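Local coordinates for 5' nucleotidase family protein (Staphylococcus aureus subsp. aureus, PDB 4Q7F) that belongs to the 5' nucleotidase family, pairing a metal-binding calcineurin-like phosphoesterase domain with a 5'-nucleotidase C-terminal domain, at residues E186-Q189 / Q190-E194; F150-D154 / Q155-V159; M457-G461 / H462-L466; L393-S396 / G397-K401; D36-S39 / R40-Q44. One frame throughout, in Å; residues are numbered along the deposited sequence.

Contact 1: residues E186-Q189 / Q190-E194; sequences EILQ and QYLPE
Gln-190, Tyr-191 and Leu-192 each donate a backbone N-H to the residue four places earlier, within one helix. Gln-190 N donates to Glu-186 O at 3.0 Å, and Tyr-191 N does the same to Ile-187 O. Leu-192 N meets Leu-188 O at 2.9 Å. The series stops at Pro-193, whose nitrogen carries no hydrogen. Its ring carbon CD instead lies 3.4 Å from Gln-189 O, and the helix is kinked here.

The apolar contacts also run four residues apart. Ile-187 and Tyr-191 lie side by side and point the same way. Ile-187 CG1 sits beside the backbone N (chi1 -63°). This puts CG2 anti to that N, along the Tyr-191 ring, 3.7 Å from ring atom CD2. Ile-187 O lies at the edge of that ring, near its plane. On another side of the helix, Leu-188 CD1 approaches Leu-192 CG at 4.0 Å. These two leucines also pack on Phe-236 of helix 229-236, while Tyr-191 touches Ile-160 of strand 155-163.

The polar contact is on the exposed side. A water accepts from Gln-190 NE2 at 2.9 Å. Gln-189 NE2 also lies close to this water, but its bond is weak and doubtful.

The whole is an amphipathic alpha-helix with a proline kink, packed on a sheet of the calcineurin-like phosphoesterase domain.

Contact 2: residues F150-D154 / Q155-V159; sequences FQVGD and QTVGV
Phe-150 and Val-157 form a hydrogen-bonded antiparallel pair, using both backbone N-H and C=O groups. Phe-150 N donates to Val-157 O at 3.0 Å, and Val-157 N returns one to Phe-150 O at 2.7 Å. Val-152 and Gln-155 pair likewise, closing a type II' turn with Gly-153 and Asp-154 at its corners. Val-152 N bonds to Gln-155 O at 3.0 Å, and Gln-155 N to Val-152 O at 2.9 Å. Gly-153 has positive phi (63°), as this turn requires.

Between these pairs, Gln-151 and Thr-156 face each other without backbone bonds between them. Their side chains supply one. Gln-151 NE2 donates to Thr-156 OG1 at 3.0 Å, nearly straight at 173°, in the amide plane. Gln-151 folds back at chi2 (61°), which lays its amide beside Thr-156.

Phe-150, Val-152 and Val-157 share the other face. Val-157 CB makes a CH-pi contact over the Phe-150 ring, 3.8 Å from its centroid. Val-157 CG2 also meets Val-152 CG2 at 3.6 Å.

Strand 147-152 is outermost in a six-stranded mixed sheet, with strand 155-163 beside it. Thr-156 and Gly-158 bond onward to strand 201-207 and Asp-200. Phe-150 stacks on Phe-66 and touches strand 19-25 of the facing sheet.

Contact 3: residues M457-G461 / H462-L466; sequences MMIQG and HAVDL
The His-462 imidazole sits at this turn, with Gly-461 O over one of its faces. Gln-460 O approaches obliquely and accepts a weak hydrogen bond from His-462 ND1 at 3.4 Å. With CG beside the backbone N (chi1 -77°), the ring is placed back over the turn.

The hairpin backbone is held mainly by two bonds. Ile-459 N donates to His-462 O at 2.8 Å. Val-464 N donates to Met-457 O at 3.1 Å. The return bond from His-462 N to Ile-459 O is weak. A water spans Ile-459 O and Ala-463 O, again weakly. Gln-460 and Gly-461 both have positive phi, which makes the tight reversal possible.

Val-464 carries the apolar packing. Its CG2 branch is pressed against Ile-459 CD1 at 3.3 Å, a tight fit for two methyl carbons. The same methyl lies 3.6 Å from Met-457 CB. Met-457 curls at its end (chi3 65°), and its CE comes to 3.7 Å from Val-464 CG2. Residue 457 is a selenomethionine.

The hairpin lies at the surface, at one edge of a four-stranded sheet, where Met-458 bonds to Ser-441 of strand 441-445. Ile-459 and Val-464 touch Tyr-470 of strand 469-475, and Met-457 packs on helix 397-408.

Contact 4: residues L393-S396 / G397-K401; sequences LAVS and GAKLK
The backbone turns sharply between Ser-396 and Gly-397, and strand 393-396 meets the first turn of the helix at 97° between their axes. Ser-396 O accepts from Leu-400 N at 3.0 Å. Lys-401 N then bonds to Gly-397 O, and the helical pattern is under way.

Ser-396 carries the contact. Its OG accepts from Lys-399 N at 3.0 Å, with an N-H...O angle of 154°. The torsion chi1 of 63° holds OG between the backbone N and the carbonyl carbon, turned toward the start of the helix. This is a serine N-cap: the side chain supplies an acceptor for an N-H of the first helical turn. Ser-396 is thus bound to the helix twice, through its carbonyl and through its hydroxyl. The cap belongs to a strand-to-helix junction in the 5'-nucleotidase C-terminal domain.

The rest is packing. Lys-399 CB lies 3.6 Å from Ser-396 OG and 4.0 Å from Val-395 CB. Beyond this the lysine chain leads off, and its NZ bonds to Met-487 O. Ala-398 CB also comes near, 3.8 Å from Ser-396 OG. Val-395 CG2 makes a looser contact with Leu-400 CB at 4.4 Å. Both Val-395 and Leu-400 are buried, and both rest on Ile-472 of strand 469-475.

Contact 5: residues D36-S39 / R40-Q44; sequences DFTS and RNQYQ
An Asx turn at Asp-36 and a type I beta turn from Ser-39 to Gln-42 fold this loop, which lies between strand 19-25 and helix 48-59. In the beta turn, Gln-42 N donates to Ser-39 O at 3.2 Å. The Gln-42 side chain then reaches back across the loop. Its OE1 accepts from Asp-36 N at 3.2 Å, with an N-H...O angle of 168°. The bend at chi2 (-91°) carries the amide there, past Thr-38 OG1, which lies 3.5 Å from Gln-42 CG.

Asp-36 OD1 takes two bonds. Thr-38 N comes from above the carboxylate plane at 3.0 Å, and Thr-38 OG1 from the syn side at 2.8 Å. Gln-42 NE2 donates to Gln-44 OE1 at 3.2 Å, in its own amide plane.

Asp-36 OD1 and Gln-42 OE1 are acceptors 3.0 Å apart. Their repulsion is probably offset by Thr-38 N and OG1 on the first, and by Asp-36 N and, weakly, Thr-35 OG1 on the second. The network probably helps to hold the loop in this shape.

All five contacts are local and follow in series along the chain; none nests in or crosses another. Contact 5 comes first and folds a loop leading to helix 48-59. Contact 2 closes the hairpin of strands 147-152 and 155-163. Contact 1 follows on helix 184-198, with its centre about 18 Å from that of contact 2; the helix packs on the second of these strands. These three lie in the phosphoesterase range. Contacts 4 and 3 belong to the C-terminal domain, and they alone touch. Contact 4 starts helix 397-408, and contact 3 closes the later hairpin against it. Leu-466 O lies 3.1 Å from Ala-398 N, a probable hydrogen bond.

Contact 1: residues E186-Q189 / Q190-E194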
loop_
_atom_site.group_PDB
_atom_site.type_symbol
_atom_site.label_atom_id
_atom_site.label_comp_id
_atom_site.label_asym_id
_atom_site.label_seq_id
_atom_site.Cartn_x
_atom_site.Cartn_y
_atom_site.Cartn_z
ATOM N N GLU A 186 6.745 21.334 -0.291
ATOM C CA GLU A 186 6.330 22.737 -0.445
ATOM C C GLU A 186 5.431 23.210 0.686
ATOM O O GLU A 186 5.593 24.320 1.181
ATOM C CB GLU A 186 5.630 22.968 -1.780
ATOM C CG GLU A 186 6.517 22.730 -2.991
ATOM C CD GLU A 186 5.797 22.980 -4.300
ATOM O OE1 GLU A 186 4.694 23.581 -4.281
ATOM O OE2 GLU A 186 6.346 22.578 -5.346
ATOM N N ILE A 187 4.477 22.380 1.086
ATOM C CA ILE A 187 3.582 22.763 2.178
ATOM C C ILE A 187 4.369 22.869 3.490
ATOM O O ILE A 187 4.137 23.782 4.292
ATOM C CB ILE A 187 2.387 21.806 2.294
ATOM C CG1 ILE A 187 1.546 21.862 1.017
ATOM C CG2 ILE A 187 1.531 22.150 3.504
ATOM C CD1 ILE A 187 1.077 23.252 0.615
ATOM N N LEU A 188 5.295 21.942 3.712
ATOM C CA LEU A 188 6.120 21.988 4.905
ATOM C C LEU A 188 6.926 23.279 4.905
ATOM O O LEU A 188 6.927 24.016 5.891
ATOM C CB LEU A 188 7.068 20.778 4.991
ATOM C CG LEU A 188 8.033 20.776 6.190
ATOM C CD1 LEU A 188 7.276 20.832 7.504
ATOM C CD2 LEU A 188 8.912 19.539 6.141
ATOM N N GLN A 189 7.606 23.538 3.788
ATOM C CA GLN A 189 8.425 24.730 3.624
ATOM C C GLN A 189 7.662 26.011 3.938
ATOM O O GLN A 189 8.201 26.942 4.541
ATOM C CB GLN A 189 8.938 24.812 2.187
ATOM C CG GLN A 189 9.831 26.019 1.937
ATOM C CD GLN A 189 10.390 26.039 0.537
ATOM O OE1 GLN A 189 11.582 26.218 0.345
ATOM N NE2 GLN A 189 9.532 25.827 -0.449
ATOM N N GLN A 190 6.409 26.049 3.515
ATOM C CA GLN A 190 5.573 27.216 3.720
ATOM C C GLN A 190 5.085 27.346 5.171
ATOM O O GLN A 190 4.990 28.449 5.681
ATOM C CB GLN A 190 4.418 27.185 2.720
ATOM C CG GLN A 190 4.919 27.306 1.279
ATOM C CD GLN A 190 3.890 26.905 0.242
ATOM O OE1 GLN A 190 2.692 26.871 0.519
ATOM N NE2 GLN A 190 4.355 26.607 -0.969
ATOM N N TYR A 191 4.810 26.219 5.832
ATOM C CA TYR A 191 4.351 26.228 7.229
ATOM C C TYR A 191 5.434 26.395 8.301
ATOM O O TYR A 191 5.150 26.916 9.384
ATOM C CB TYR A 191 3.599 24.946 7.563
ATOM C CG TYR A 191 2.102 24.996 7.402
ATOM C CD1 TYR A 191 1.291 25.383 8.469
ATOM C CD2 TYR A 191 1.491 24.605 6.224
ATOM C CE1 TYR A 191 -0.085 25.400 8.349
ATOM C CE2 TYR A 191 0.119 24.619 6.091
ATOM C CZ TYR A 191 -0.662 25.010 7.154
ATOM O OH TYR A 191 -2.026 25.023 7.022
ATOM N N LEU A 192 6.647 25.917 8.037
ATOM C CA LEU A 192 7.715 26.012 9.034
ATOM C C LEU A 192 7.856 27.349 9.735
ATOM O O LEU A 192 7.841 27.385 10.960
ATOM C CB LEU A 192 9.065 25.569 8.494
ATOM C CG LEU A 192 9.299 24.075 8.676
ATOM C CD1 LEU A 192 10.554 23.650 7.940
ATOM C CD2 LEU A 192 9.400 23.720 10.149
ATOM N N PRO A 193 7.997 28.440 8.969
ATOM C CA PRO A 193 8.152 29.731 9.627
ATOM C C PRO A 193 7.083 29.990 10.687
ATOM O O PRO A 193 7.409 30.386 11.785
ATOM C CB PRO A 193 8.026 30.729 8.474
ATOM C CG PRO A 193 8.481 29.978 7.270
ATOM C CD PRO A 193 8.049 28.554 7.498
ATOM N N GLU A 194 5.821 29.760 10.347
ATOM C CA GLU A 194 4.717 29.985 11.273
ATOM C C GLU A 194 4.753 29.023 12.453
ATOM O O GLU A 194 4.432 29.398 13.577
ATOM C CB GLU A 194 3.383 29.825 10.558
ATOM C CG GLU A 194 2.190 30.081 11.467
ATOM C CD GLU A 194 0.864 29.908 10.766
ATOM O OE1 GLU A 194 0.780 29.076 9.829
ATOM O OE2 GLU A 194 -0.098 30.601 11.173
HETATM O O HOH W 1 7.231 26.604 -1.079
#

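Contact 2: residues F150-D154 / Q155-V159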
loop_
_atom_site.group_PDB
_atom_site.type_symbol
_atom_site.label_atom_id
_atom_site.label_comp_id
_atom_site.label_asym_id
_atom_site.label_seq_id
_atom_site.Cartn_x
_atom_site.Cartn_y
_atom_site.Cartn_z
ATOM N N PHE A 150 0.036 21.835 21.081
ATOM C CA PHE A 150 -0.266 21.532 22.488
ATOM C C PHE A 150 0.940 21.854 23.361
ATOM O O PHE A 150 2.060 21.982 22.859
ATOM C CB PHE A 150 -0.745 20.086 22.685
ATOM C CG PHE A 150 0.257 19.047 22.292
ATOM C CD1 PHE A 150 0.285 18.544 20.996
ATOM C CD2 PHE A 150 1.158 18.547 23.220
ATOM C CE1 PHE A 150 1.204 17.578 20.633
ATOM C CE2 PHE A 150 2.084 17.580 22.859
ATOM C CZ PHE A 150 2.101 17.093 21.564
ATOM N N GLN A 151 0.707 22.015 24.660
ATOM C CA GLN A 151 1.796 22.331 25.584
ATOM C C GLN A 151 2.372 21.137 26.329
ATOM O O GLN A 151 1.671 20.181 26.671
ATOM C CB GLN A 151 1.388 23.408 26.602
ATOM C CG GLN A 151 1.282 24.791 25.994
ATOM C CD GLN A 151 0.233 24.840 24.912
ATOM O OE1 GLN A 151 -0.905 24.422 25.127
ATOM N NE2 GLN A 151 0.605 25.347 23.740
ATOM N N VAL A 152 3.673 21.221 26.554
ATOM C CA VAL A 152 4.419 20.269 27.362
ATOM C C VAL A 152 5.187 21.186 28.304
ATOM O O VAL A 152 6.182 21.825 27.909
ATOM C CB VAL A 152 5.411 19.423 26.552
ATOM C CG1 VAL A 152 6.206 18.511 27.498
ATOM C CG2 VAL A 152 4.680 18.627 25.489
ATOM N N GLY A 153 4.688 21.295 29.532
ATOM C CA GLY A 153 5.271 22.209 30.490
ATOM C C GLY A 153 5.097 23.603 29.920
ATOM O O GLY A 153 4.028 23.953 29.448
ATOM N N ASP A 154 6.170 24.379 29.927
ATOM C CA ASP A 154 6.150 25.741 29.396
ATOM C C ASP A 154 6.588 25.815 27.919
ATOM O O ASP A 154 6.941 26.883 27.421
ATOM C CB ASP A 154 7.012 26.665 30.270
ATOM C CG ASP A 154 8.445 26.172 30.427
ATOM O OD1 ASP A 154 8.787 25.100 29.875
ATOM O OD2 ASP A 154 9.232 26.857 31.111
ATOM N N GLN A 155 6.580 24.668 27.244
ATOM C CA GLN A 155 6.951 24.580 25.832
ATOM C C GLN A 155 5.711 24.258 25.007
ATOM O O GLN A 155 4.681 23.859 25.553
ATOM C CB GLN A 155 7.973 23.461 25.605
ATOM C CG GLN A 155 9.273 23.563 26.389
ATOM C CD GLN A 155 10.028 24.857 26.139
ATOM O OE1 GLN A 155 9.695 25.901 26.693
ATOM N NE2 GLN A 155 11.084 24.777 25.344
ATOM N N THR A 156 5.808 24.447 23.695
ATOM C CA THR A 156 4.720 24.112 22.798
ATOM C C THR A 156 5.214 23.185 21.724
ATOM O O THR A 156 6.305 23.371 21.176
ATOM C CB THR A 156 4.098 25.365 22.157
ATOM O OG1 THR A 156 3.473 26.151 23.171
ATOM C CG2 THR A 156 3.050 24.976 21.116
ATOM N N VAL A 157 4.419 22.155 21.464
ATOM C CA VAL A 157 4.694 21.215 20.393
ATOM C C VAL A 157 3.753 21.534 19.238
ATOM O O VAL A 157 2.568 21.759 19.454
ATOM C CB VAL A 157 4.427 19.759 20.819
ATOM C CG1 VAL A 157 4.711 18.818 19.654
ATOM C CG2 VAL A 157 5.266 19.404 22.029
ATOM N N GLY A 158 4.290 21.539 18.016
ATOM C CA GLY A 158 3.512 21.781 16.816
ATOM C C GLY A 158 3.580 20.546 15.936
ATOM O O GLY A 158 4.666 20.019 15.681
ATOM N N VAL A 159 2.423 20.071 15.493
ATOM C CA VAL A 159 2.366 18.876 14.676
ATOM C C VAL A 159 1.742 19.178 13.328
ATOM O O VAL A 159 0.694 19.810 13.239
ATOM C CB VAL A 159 1.537 17.758 15.344
ATOM C CG1 VAL A 159 1.609 16.486 14.513
ATOM C CG2 VAL A 159 2.044 17.480 16.738
#

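Contact 3: residues M457-G461 / H462-L466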
loop_
_atom_site.group_PDB
_atom_site.type_symbol
_atom_site.label_atom_id
_atom_site.label_comp_id
_atom_site.label_asym_id
_atom_site.label_seq_id
_atom_site.Cartn_x
_atom_site.Cartn_y
_atom_site.Cartn_z
HETATM N N MSE A 457 7.118 -10.683 -30.509
HETATM C CA MSE A 457 5.732 -10.380 -30.090
HETATM C C MSE A 457 4.722 -10.827 -31.122
HETATM O O MSE A 457 4.850 -10.492 -32.281
HETATM C CB MSE A 457 5.526 -8.891 -29.853
HETATM C CG MSE A 457 6.214 -8.381 -28.609
HETATM SE SE MSE A 457 5.709 -6.490 -28.371
HETATM C CE MSE A 457 3.810 -6.757 -28.037
HETATM N N MSE A 458 3.703 -11.568 -30.697
HETATM C CA MSE A 458 2.684 -12.056 -31.608
HETATM C C MSE A 458 1.336 -12.029 -30.972
HETATM O O MSE A 458 1.168 -12.478 -29.844
HETATM C CB MSE A 458 2.929 -13.505 -32.040
HETATM C CG MSE A 458 4.291 -13.690 -32.683
HETATM SE SE MSE A 458 4.253 -13.069 -34.550
HETATM C CE MSE A 458 3.643 -14.777 -35.301
ATOM N N ILE A 459 0.361 -11.530 -31.729
ATOM C CA ILE A 459 -1.036 -11.438 -31.298
ATOM C C ILE A 459 -1.850 -12.173 -32.367
ATOM O O ILE A 459 -2.016 -11.677 -33.470
ATOM C CB ILE A 459 -1.469 -9.967 -31.142
ATOM C CG1 ILE A 459 -0.614 -9.308 -30.060
ATOM C CG2 ILE A 459 -2.960 -9.866 -30.783
ATOM C CD1 ILE A 459 -0.799 -7.817 -29.904
ATOM N N GLN A 460 -2.290 -13.388 -32.056
ATOM C CA GLN A 460 -3.097 -14.215 -32.970
ATOM C C GLN A 460 -2.443 -14.528 -34.336
ATOM O O GLN A 460 -2.956 -14.136 -35.400
ATOM C CB GLN A 460 -4.490 -13.609 -33.173
ATOM C CG GLN A 460 -5.308 -13.526 -31.889
ATOM C CD GLN A 460 -6.683 -12.918 -32.093
ATOM O OE1 GLN A 460 -7.021 -12.452 -33.187
ATOM N NE2 GLN A 460 -7.489 -12.912 -31.029
ATOM N N GLY A 461 -1.308 -15.224 -34.280
ATOM C CA GLY A 461 -0.600 -15.686 -35.465
ATOM C C GLY A 461 0.062 -14.606 -36.277
ATOM O O GLY A 461 0.684 -14.881 -37.323
ATOM N N HIS A 462 -0.065 -13.372 -35.804
ATOM C CA HIS A 462 0.519 -12.249 -36.496
ATOM C C HIS A 462 1.429 -11.460 -35.600
ATOM O O HIS A 462 1.153 -11.274 -34.402
ATOM C CB HIS A 462 -0.565 -11.340 -37.080
ATOM C CG HIS A 462 -1.192 -11.881 -38.328
ATOM N ND1 HIS A 462 -2.399 -12.551 -38.330
ATOM C CD2 HIS A 462 -0.764 -11.870 -39.614
ATOM C CE1 HIS A 462 -2.694 -12.916 -39.566
ATOM N NE2 HIS A 462 -1.716 -12.518 -40.362
ATOM N N ALA A 463 2.510 -11.000 -36.209
ATOM C CA ALA A 463 3.505 -10.194 -35.552
ATOM C C ALA A 463 2.835 -8.918 -35.136
ATOM O O ALA A 463 1.926 -8.433 -35.819
ATOM C CB ALA A 463 4.662 -9.905 -36.501
ATOM N N VAL A 464 3.230 -8.404 -33.980
ATOM C CA VAL A 464 2.660 -7.175 -33.508
ATOM C C VAL A 464 3.127 -6.043 -34.399
ATOM O O VAL A 464 4.327 -5.807 -34.556
ATOM C CB VAL A 464 2.997 -6.897 -32.035
ATOM C CG1 VAL A 464 2.605 -5.470 -31.650
ATOM C CG2 VAL A 464 2.278 -7.917 -31.153
ATOM N N ASP A 465 2.161 -5.382 -35.018
ATOM C CA ASP A 465 2.436 -4.237 -35.853
ATOM C C ASP A 465 2.513 -3.043 -34.898
ATOM O O ASP A 465 1.523 -2.688 -34.261
ATOM C CB ASP A 465 1.310 -4.076 -36.883
ATOM C CG ASP A 465 1.548 -2.939 -37.856
ATOM O OD1 ASP A 465 2.298 -1.987 -37.535
ATOM O OD2 ASP A 465 0.963 -3.010 -38.957
ATOM N N LEU A 466 3.688 -2.430 -34.798
ATOM C CA LEU A 466 3.899 -1.290 -33.910
ATOM C C LEU A 466 2.967 -0.097 -34.188
ATOM O O LEU A 466 2.724 0.710 -33.292
ATOM C CB LEU A 466 5.359 -0.834 -33.965
ATOM C CG LEU A 466 6.421 -1.841 -33.487
ATOM C CD1 LEU A 466 7.802 -1.420 -33.987
ATOM C CD2 LEU A 466 6.410 -2.041 -31.973
HETATM O O HOH W 2 -1.324 -8.741 -34.881
#

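Contact 4: residues L393-S396 / G397-K401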
loop_
_atom_site.group_PDB
_atom_site.type_symbol
_atom_site.label_atom_id
_atom_site.label_comp_id
_atom_site.label_asym_id
_atom_site.label_seq_id
_atom_site.Cartn_x
_atom_site.Cartn_y
_atom_site.Cartn_z
ATOM N N LEU A 393 -8.031 -0.412 -22.718
ATOM C CA LEU A 393 -7.395 0.741 -23.315
ATOM C C LEU A 393 -6.944 0.461 -24.719
ATOM O O LEU A 393 -6.513 -0.625 -25.003
ATOM C CB LEU A 393 -6.143 1.089 -22.499
ATOM C CG LEU A 393 -6.414 1.394 -21.027
ATOM C CD1 LEU A 393 -5.093 1.805 -20.364
ATOM C CD2 LEU A 393 -7.461 2.469 -20.902
ATOM N N ALA A 394 -7.013 1.482 -25.566
ATOM C CA ALA A 394 -6.571 1.398 -26.945
ATOM C C ALA A 394 -5.150 1.914 -26.980
ATOM O O ALA A 394 -4.892 3.080 -26.610
ATOM C CB ALA A 394 -7.473 2.238 -27.825
ATOM N N VAL A 395 -4.242 1.039 -27.400
ATOM C CA VAL A 395 -2.818 1.349 -27.459
ATOM C C VAL A 395 -2.197 0.860 -28.775
ATOM O O VAL A 395 -2.620 -0.150 -29.346
ATOM C CB VAL A 395 -2.050 0.711 -26.268
ATOM C CG1 VAL A 395 -2.534 1.272 -24.914
ATOM C CG2 VAL A 395 -2.198 -0.810 -26.254
ATOM N N SER A 396 -1.194 1.572 -29.254
ATOM C CA SER A 396 -0.485 1.118 -30.447
ATOM C C SER A 396 0.334 -0.109 -30.064
ATOM O O SER A 396 0.561 -0.365 -28.878
ATOM C CB SER A 396 0.447 2.199 -30.951
ATOM O OG SER A 396 1.430 2.486 -30.000
ATOM N N GLY A 397 0.780 -0.866 -31.056
ATOM C CA GLY A 397 1.616 -2.039 -30.808
ATOM C C GLY A 397 2.931 -1.618 -30.164
ATOM O O GLY A 397 3.531 -2.374 -29.400
ATOM N N ALA A 398 3.362 -0.396 -30.463
ATOM C CA ALA A 398 4.583 0.170 -29.894
ATOM C C ALA A 398 4.374 0.510 -28.402
ATOM O O ALA A 398 5.281 0.325 -27.588
ATOM C CB ALA A 398 5.001 1.412 -30.677
ATOM N N LYS A 399 3.201 1.037 -28.047
ATOM C CA LYS A 399 2.925 1.320 -26.647
ATOM C C LYS A 399 2.819 0.004 -25.858
ATOM O O LYS A 399 3.222 -0.053 -24.699
ATOM C CB LYS A 399 1.648 2.112 -26.429
ATOM C CG LYS A 399 1.778 3.630 -26.456
ATOM C CD LYS A 399 0.502 4.224 -25.829
ATOM C CE LYS A 399 0.492 5.737 -25.778
ATOM N NZ LYS A 399 1.501 6.279 -24.832
ATOM N N LEU A 400 2.237 -1.023 -26.477
ATOM C CA LEU A 400 2.128 -2.333 -25.844
ATOM C C LEU A 400 3.529 -2.844 -25.544
ATOM O O LEU A 400 3.776 -3.357 -24.472
ATOM C CB LEU A 400 1.410 -3.330 -26.731
ATOM C CG LEU A 400 1.379 -4.772 -26.224
ATOM C CD1 LEU A 400 0.771 -4.842 -24.825
ATOM C CD2 LEU A 400 0.596 -5.647 -27.194
ATOM N N LYS A 401 4.436 -2.724 -26.505
ATOM C CA LYS A 401 5.805 -3.164 -26.272
ATOM C C LYS A 401 6.443 -2.402 -25.119
ATOM O O LYS A 401 7.220 -2.975 -24.384
ATOM C CB LYS A 401 6.668 -3.031 -27.523
ATOM C CG LYS A 401 8.110 -3.463 -27.302
ATOM C CD LYS A 401 8.860 -3.509 -28.627
ATOM C CE LYS A 401 10.308 -3.910 -28.444
ATOM N NZ LYS A 401 11.100 -2.878 -27.735
#

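Contact 5: residues D36-S39 / R40-Q44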
loop_
_atom_site.group_PDB
_atom_site.type_symbol
_atom_site.label_atom_id
_atom_site.label_comp_id
_atom_site.label_asym_id
_atom_site.label_seq_id
_atom_site.Cartn_x
_atom_site.Cartn_y
_atom_site.Cartn_z
ATOM N N ASP A 36 -2.558 -12.838 9.798
ATOM C CA ASP A 36 -2.451 -12.353 8.424
ATOM C C ASP A 36 -3.498 -13.089 7.546
ATOM O O ASP A 36 -3.529 -12.933 6.327
ATOM C CB ASP A 36 -1.030 -12.530 7.866
ATOM C CG ASP A 36 -0.577 -13.968 7.809
ATOM O OD1 ASP A 36 -1.388 -14.910 7.953
ATOM O OD2 ASP A 36 0.630 -14.166 7.598
ATOM N N PHE A 37 -4.326 -13.907 8.202
ATOM C CA PHE A 37 -5.435 -14.664 7.572
ATOM C C PHE A 37 -5.039 -15.771 6.583
ATOM O O PHE A 37 -5.887 -16.306 5.868
ATOM C CB PHE A 37 -6.449 -13.713 6.947
ATOM C CG PHE A 37 -7.019 -12.724 7.915
ATOM C CD1 PHE A 37 -8.053 -13.092 8.775
ATOM C CD2 PHE A 37 -6.518 -11.436 7.982
ATOM C CE1 PHE A 37 -8.567 -12.188 9.688
ATOM C CE2 PHE A 37 -7.037 -10.525 8.884
ATOM C CZ PHE A 37 -8.071 -10.900 9.728
ATOM N N THR A 38 -3.778 -16.164 6.566
ATOM C CA THR A 38 -3.365 -17.250 5.684
ATOM C C THR A 38 -4.124 -18.542 6.048
ATOM O O THR A 38 -4.360 -19.388 5.194
ATOM C CB THR A 38 -1.840 -17.447 5.671
ATOM O OG1 THR A 38 -1.354 -17.557 6.994
ATOM C CG2 THR A 38 -1.166 -16.251 5.032
ATOM N N SER A 39 -4.550 -18.665 7.302
ATOM C CA SER A 39 -5.372 -19.810 7.732
ATOM C C SER A 39 -6.234 -19.359 8.912
ATOM O O SER A 39 -5.879 -18.433 9.619
ATOM C CB SER A 39 -4.521 -21.055 8.073
ATOM O OG SER A 39 -3.666 -20.851 9.192
ATOM N N ARG A 40 -7.371 -20.019 9.092
ATOM C CA ARG A 40 -8.351 -19.664 10.121
ATOM C C ARG A 40 -7.847 -19.465 11.532
ATOM O O ARG A 40 -8.201 -18.474 12.178
ATOM C CB ARG A 40 -9.460 -20.713 10.152
ATOM C CG ARG A 40 -10.533 -20.431 11.190
ATOM C CD ARG A 40 -11.627 -21.477 11.195
ATOM N NE ARG A 40 -12.673 -21.048 12.112
ATOM C CZ ARG A 40 -13.809 -20.435 11.766
ATOM N NH1 ARG A 40 -14.657 -20.075 12.716
ATOM N NH2 ARG A 40 -14.118 -20.188 10.490
ATOM N N ASN A 41 -7.024 -20.396 12.016
ATOM C CA ASN A 41 -6.552 -20.371 13.407
ATOM C C ASN A 41 -5.191 -19.679 13.588
ATOM O O ASN A 41 -4.641 -19.638 14.692
ATOM C CB ASN A 41 -6.522 -21.812 13.931
ATOM C CG ASN A 41 -7.878 -22.514 13.794
ATOM O OD1 ASN A 41 -8.881 -22.060 14.335
ATOM N ND2 ASN A 41 -7.899 -23.629 13.082
ATOM N N GLN A 42 -4.678 -19.111 12.504
ATOM C CA GLN A 42 -3.387 -18.425 12.489
ATOM C C GLN A 42 -3.358 -17.424 13.635
ATOM O O GLN A 42 -4.368 -16.776 13.940
ATOM C CB GLN A 42 -3.189 -17.717 11.131
ATOM C CG GLN A 42 -1.790 -17.794 10.498
ATOM C CD GLN A 42 -0.822 -16.675 10.833
ATOM O OE1 GLN A 42 -1.188 -15.488 10.925
ATOM N NE2 GLN A 42 0.452 -17.035 10.928
ATOM N N TYR A 43 -2.207 -17.348 14.300
ATOM C CA TYR A 43 -1.988 -16.420 15.399
ATOM C C TYR A 43 -0.538 -16.017 15.250
ATOM O O TYR A 43 0.315 -16.881 15.074
ATOM C CB TYR A 43 -2.211 -17.084 16.749
ATOM C CG TYR A 43 -2.327 -16.103 17.884
ATOM C CD1 TYR A 43 -1.217 -15.393 18.343
ATOM C CD2 TYR A 43 -3.556 -15.890 18.512
ATOM C CE1 TYR A 43 -1.341 -14.481 19.389
ATOM C CE2 TYR A 43 -3.686 -14.993 19.560
ATOM C CZ TYR A 43 -2.588 -14.285 19.986
ATOM O OH TYR A 43 -2.740 -13.409 21.037
ATOM N N GLN A 44 -0.266 -14.716 15.312
ATOM C CA GLN A 44 1.068 -14.199 15.108
ATOM C C GLN A 44 1.215 -12.875 15.880
ATOM O O GLN A 44 0.236 -12.163 16.073
ATOM C CB GLN A 44 1.239 -14.011 13.598
ATOM C CG GLN A 44 2.591 -13.528 13.120
ATOM C CD GLN A 44 2.729 -13.603 11.599
ATOM O OE1 GLN A 44 1.903 -14.218 10.911
ATOM N NE2 GLN A 44 3.785 -12.992 11.073
#